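Thiamine phosphate pyrophosphorylase (Bacteroides thetaiotaomicron VPI-5482, PDB 3CEU) probably catalyses the joining of a hydroxymethylpyrimidine diphosphate to a thiazole phosphate, giving thiamine phosphate, a step of thiamine diphosphate biosynthesis, on a TIM-barrel scaffold. Local coordinates at residues Ala21-Glu24 and Glu25-Ile29; Ile191-Phe194 and Lys195-Lys198. All blocks are in the same frame, centred on the assembly; numbering follows the deposited sequence.

The chain runs through strand 2-6 into helix 15-24, and contact 1 closes the turn that ends this helix. From there it leads directly into strand 29-32, the next strand of the parallel barrel. Contact 2 lies within helix 188-201, the last helix of the chain, beyond the last barrel strand and the short helix 173-176. Both contacts are local and stand in series, neither nested nor crossed. The centres of contact 1 and contact 2 are about 10 Å apart. The Phe194 ring of contact 2 packs on Glu25 and Leu27 of contact 1, and Lys195 and Lys198 reach toward Glu25. The last helix is thereby joined to the first helix-to-strand turn of the barrel.

Contact 1: residues Ala21-Glu24 and Glu25-Ile29; sequences ALFE and EGLDI
Glu25 meets Leu22 and Ala21 through its backbone N. Glu25 N gives a hydrogen bond to Leu22 O at 3.2 Å, well out of the carbonyl plane, and a weak one to Ala21 O. The CG of Glu25 also lies 3.2 Å from Ala21 O. CG stands beside the backbone N (chi1 -63°), which brings it onto Ala21 O; the chain then bends at chi2. The carboxylate has a long, weak ion pair with Lys195.

Gly26 follows with a positive phi of 87°. Gly26 N binds Phe23 O at 2.7 Å. This is the C-prime residue of a Schellman motif, which ends helix 15-24 and turns the chain toward the next barrel strand.

Leu27 completes the motif. Leu27 N bonds to Leu22 O at 3.1 Å, so this oxygen takes two NH groups, reaching it from opposite faces of its plane. The side chain of Leu27 points back to the helix. Leu27 CD2 sits over one face of the Phe23 ring, offset toward the rim, in a CH-pi contact 4.1 Å from the centroid. The same Leu27 CD2 methyl touches Leu22 CB at 4.2 Å. The Phe23 ring also stacks with Tyr53.

Ile29 pairs through its backbone with Val5, which places the start of strand 29-32 beside strand 2-6.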
loop_
_atom_site.group_PDB
_atom_site.type_symbol
_atom_site.label_atom_id
_atom_site.label_comp_id
_atom_site.label_asym_id
_atom_site.label_seq_id
_atom_site.Cartn_x
_atom_site.Cartn_y
_atom_site.Cartn_z
ATOM N N ALA A 21 7.479 -2.643 13.771
ATOM C CA ALA A 21 7.737 -4.075 13.749
ATOM C C ALA A 21 7.621 -4.626 12.323
ATOM O O ALA A 21 8.358 -5.540 11.938
ATOM C CB ALA A 21 6.747 -4.791 14.685
ATOM N N LEU A 22 6.688 -4.074 11.549
ATOM C CA LEU A 22 6.485 -4.500 10.167
ATOM C C LEU A 22 7.647 -3.989 9.298
ATOM O O LEU A 22 8.105 -4.682 8.386
ATOM C CB LEU A 22 5.133 -3.977 9.633
ATOM C CG LEU A 22 3.864 -4.514 10.329
ATOM C CD1 LEU A 22 2.651 -3.644 10.023
ATOM C CD2 LEU A 22 3.613 -5.938 9.879
ATOM N N PHE A 23 8.130 -2.783 9.566
ATOM C CA PHE A 23 9.257 -2.290 8.783
ATOM C C PHE A 23 10.458 -3.197 9.072
ATOM O O PHE A 23 11.127 -3.670 8.153
ATOM C CB PHE A 23 9.578 -0.830 9.131
ATOM C CG PHE A 23 8.743 0.171 8.371
ATOM C CD1 PHE A 23 8.706 0.150 6.981
ATOM C CD2 PHE A 23 8.012 1.145 9.039
ATOM C CE1 PHE A 23 7.957 1.083 6.268
ATOM C CE2 PHE A 23 7.258 2.084 8.333
ATOM C CZ PHE A 23 7.234 2.050 6.947
ATOM N N GLU A 24 10.705 -3.462 10.352
ATOM C CA GLU A 24 11.806 -4.322 10.774
ATOM C C GLU A 24 11.788 -5.697 10.087
ATOM O O GLU A 24 12.826 -6.349 9.968
ATOM C CB GLU A 24 11.774 -4.490 12.299
ATOM C CG GLU A 24 12.287 -3.265 13.064
ATOM C CD GLU A 24 12.011 -3.332 14.558
ATOM O OE1 GLU A 24 12.217 -4.414 15.160
ATOM O OE2 GLU A 24 11.601 -2.297 15.138
ATOM N N GLU A 25 10.610 -6.131 9.636
ATOM C CA GLU A 25 10.478 -7.416 8.956
ATOM C C GLU A 25 10.516 -7.246 7.439
ATOM O O GLU A 25 10.085 -8.127 6.685
ATOM C CB GLU A 25 9.187 -8.117 9.374
ATOM C CG GLU A 25 9.130 -8.480 10.851
ATOM C CD GLU A 25 10.231 -9.456 11.269
ATOM O OE1 GLU A 25 10.409 -9.657 12.487
ATOM O OE2 GLU A 25 10.909 -10.035 10.391
ATOM N N GLY A 26 11.017 -6.097 6.998
ATOM C CA GLY A 26 11.151 -5.842 5.575
ATOM C C GLY A 26 9.977 -5.259 4.814
ATOM O O GLY A 26 9.903 -5.434 3.599
ATOM N N LEU A 27 9.057 -4.580 5.488
ATOM C CA LEU A 27 7.934 -3.988 4.774
ATOM C C LEU A 27 8.457 -3.047 3.671
ATOM O O LEU A 27 9.170 -2.087 3.951
ATOM C CB LEU A 27 7.059 -3.199 5.741
ATOM C CG LEU A 27 6.000 -2.280 5.114
ATOM C CD1 LEU A 27 5.008 -3.076 4.258
ATOM C CD2 LEU A 27 5.282 -1.577 6.236
ATOM N N ASP A 28 8.113 -3.322 2.421
ATOM C CA ASP A 28 8.574 -2.479 1.330
ATOM C C ASP A 28 8.054 -1.050 1.495
ATOM O O ASP A 28 8.828 -0.132 1.763
ATOM C CB ASP A 28 8.113 -3.044 -0.018
ATOM C CG ASP A 28 8.744 -4.396 -0.345
ATOM O OD1 ASP A 28 9.981 -4.450 -0.581
ATOM O OD2 ASP A 28 8.004 -5.414 -0.373
ATOM N N ILE A 29 6.740 -0.879 1.357
ATOM C CA ILE A 29 6.108 0.437 1.451
ATOM C C ILE A 29 4.891 0.486 2.376
ATOM O O ILE A 29 4.148 -0.488 2.515
ATOM C CB ILE A 29 5.671 0.928 0.039
ATOM C CG1 ILE A 29 6.888 0.994 -0.887
ATOM C CG2 ILE A 29 5.015 2.301 0.131
ATOM C CD1 ILE A 29 6.554 1.344 -2.334
#

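Contact 2: residues Ile191-Phe194 and Lys195-Lys198; sequences IEHF and KKLK
His193 and Leu197 meet one turn apart on the helix. The isobutyl group of Leu197 lies over one face of the imidazole. Leu197 CG is 4.2 Å from the His193 ring centroid and 25° off the normal, a CH-pi contact. Leu197 CD1 comes 3.7 Å from His193 NE2, and Leu197 CD2 lies near NE2 and CE1 of the same ring. His193 holds its CG opposite the backbone N (chi1 -174°), which swings the ring along the helix toward Leu197.

Phe194 and Lys198 form a second pair with the same spacing. The CD of Lys198 approaches Phe194 CE1 at 4.2 Å, oblique to the ring. The extended lysine chain passes the ring, and its NZ makes a weak hydrogen bond to Glu25 O. Lys195 runs out straight beyond CG, with Lys195 CG 3.4 Å from Ile191 O.

Regular alpha-helical hydrogen bonds set this spacing. Lys195 N binds Ile191 O at 3.1 Å, and Lys196 N binds Glu192 O at 3.2 Å. Leu197 N reaches His193 O at 3.1 Å. Lys198 N bonds to Phe194 O at 2.8 Å.

The polar end of His193 has a partner beyond this helix. Its NE2 is hydrogen-bonded to Asp174 OD2, which helps hold the imidazole with its face against Leu197.

The buried side of helix 188-201 lies against the outside of the barrel. There Phe194 and Leu197 both pack on Leu3 of strand 2-6, Ile191 and Phe194 touch Leu22 of helix 15-24, and Phe194 also meets Leu175 of helix 173-176.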
loop_
_atom_site.group_PDB
_atom_site.type_symbol
_atom_site.label_atom_id
_atom_site.label_comp_id
_atom_site.label_asym_id
_atom_site.label_seq_id
_atom_site.Cartn_x
_atom_site.Cartn_y
_atom_site.Cartn_z
ATOM N N ILE A 191 2.171 -9.649 12.885
ATOM C CA ILE A 191 3.534 -9.774 12.389
ATOM C C ILE A 191 3.782 -11.138 11.755
ATOM O O ILE A 191 4.431 -11.233 10.716
ATOM C CB ILE A 191 4.573 -9.559 13.509
ATOM C CG1 ILE A 191 4.217 -8.315 14.330
ATOM C CG2 ILE A 191 5.979 -9.405 12.902
ATOM C CD1 ILE A 191 4.050 -7.059 13.492
ATOM N N GLU A 192 3.267 -12.197 12.368
ATOM C CA GLU A 192 3.466 -13.524 11.814
ATOM C C GLU A 192 2.772 -13.661 10.472
ATOM O O GLU A 192 3.300 -14.276 9.541
ATOM C CB GLU A 192 2.969 -14.598 12.794
ATOM C CG GLU A 192 3.710 -14.571 14.124
ATOM C CD GLU A 192 3.326 -15.711 15.046
ATOM O OE1 GLU A 192 3.852 -16.828 14.875
ATOM O OE2 GLU A 192 2.489 -15.495 15.946
ATOM N N HIS A 193 1.589 -13.072 10.360
ATOM C CA HIS A 193 0.836 -13.154 9.112
ATOM C C HIS A 193 1.502 -12.320 8.009
ATOM O O HIS A 193 1.385 -12.649 6.825
ATOM C CB HIS A 193 -0.598 -12.688 9.338
ATOM C CG HIS A 193 -1.480 -12.860 8.146
ATOM N ND1 HIS A 193 -1.827 -14.100 7.653
ATOM C CD2 HIS A 193 -2.040 -11.948 7.319
ATOM C CE1 HIS A 193 -2.560 -13.941 6.564
ATOM N NE2 HIS A 193 -2.702 -12.648 6.341
ATOM N N PHE A 194 2.209 -11.253 8.392
ATOM C CA PHE A 194 2.898 -10.412 7.409
ATOM C C PHE A 194 4.069 -11.189 6.805
ATOM O O PHE A 194 4.259 -11.194 5.586
ATOM C CB PHE A 194 3.418 -9.119 8.053
ATOM C CG PHE A 194 4.357 -8.336 7.163
ATOM C CD1 PHE A 194 5.733 -8.391 7.360
ATOM C CD2 PHE A 194 3.868 -7.596 6.090
ATOM C CE1 PHE A 194 6.616 -7.723 6.492
ATOM C CE2 PHE A 194 4.739 -6.924 5.213
ATOM C CZ PHE A 194 6.111 -6.989 5.413
ATOM N N LYS A 195 4.842 -11.846 7.670
ATOM C CA LYS A 195 5.984 -12.634 7.233
ATOM C C LYS A 195 5.512 -13.714 6.270
ATOM O O LYS A 195 6.195 -14.031 5.283
ATOM C CB LYS A 195 6.682 -13.301 8.419
ATOM C CG LYS A 195 7.384 -12.357 9.378
ATOM C CD LYS A 195 8.225 -13.161 10.357
ATOM C CE LYS A 195 8.991 -12.274 11.306
ATOM N NZ LYS A 195 9.972 -13.067 12.111
ATOM N N LYS A 196 4.349 -14.292 6.555
ATOM C CA LYS A 196 3.818 -15.324 5.677
ATOM C C LYS A 196 3.556 -14.701 4.297
ATOM O O LYS A 196 4.027 -15.219 3.291
ATOM C CB LYS A 196 2.528 -15.911 6.264
ATOM C CG LYS A 196 1.853 -16.942 5.365
ATOM C CD LYS A 196 0.431 -17.270 5.834
ATOM C CE LYS A 196 0.420 -18.193 7.050
ATOM N NZ LYS A 196 -0.960 -18.620 7.435
ATOM N N LEU A 197 2.844 -13.576 4.252
ATOM C CA LEU A 197 2.546 -12.936 2.981
ATOM C C LEU A 197 3.815 -12.491 2.254
ATOM O O LEU A 197 3.889 -12.545 1.027
ATOM C CB LEU A 197 1.618 -11.734 3.186
ATOM C CG LEU A 197 0.269 -11.994 3.884
ATOM C CD1 LEU A 197 -0.496 -10.674 4.054
ATOM C CD2 LEU A 197 -0.571 -12.980 3.064
ATOM N N LYS A 198 4.818 -12.056 3.006
ATOM C CA LYS A 198 6.055 -11.603 2.388
ATOM C C LYS A 198 6.846 -12.777 1.826
ATOM O O LYS A 198 7.614 -12.624 0.876
ATOM C CB LYS A 198 6.914 -10.858 3.400
ATOM C CG LYS A 198 8.004 -10.046 2.760
ATOM C CD LYS A 198 9.086 -9.729 3.758
ATOM C CE LYS A 198 10.237 -9.014 3.081
ATOM N NZ LYS A 198 11.475 -9.128 3.900
#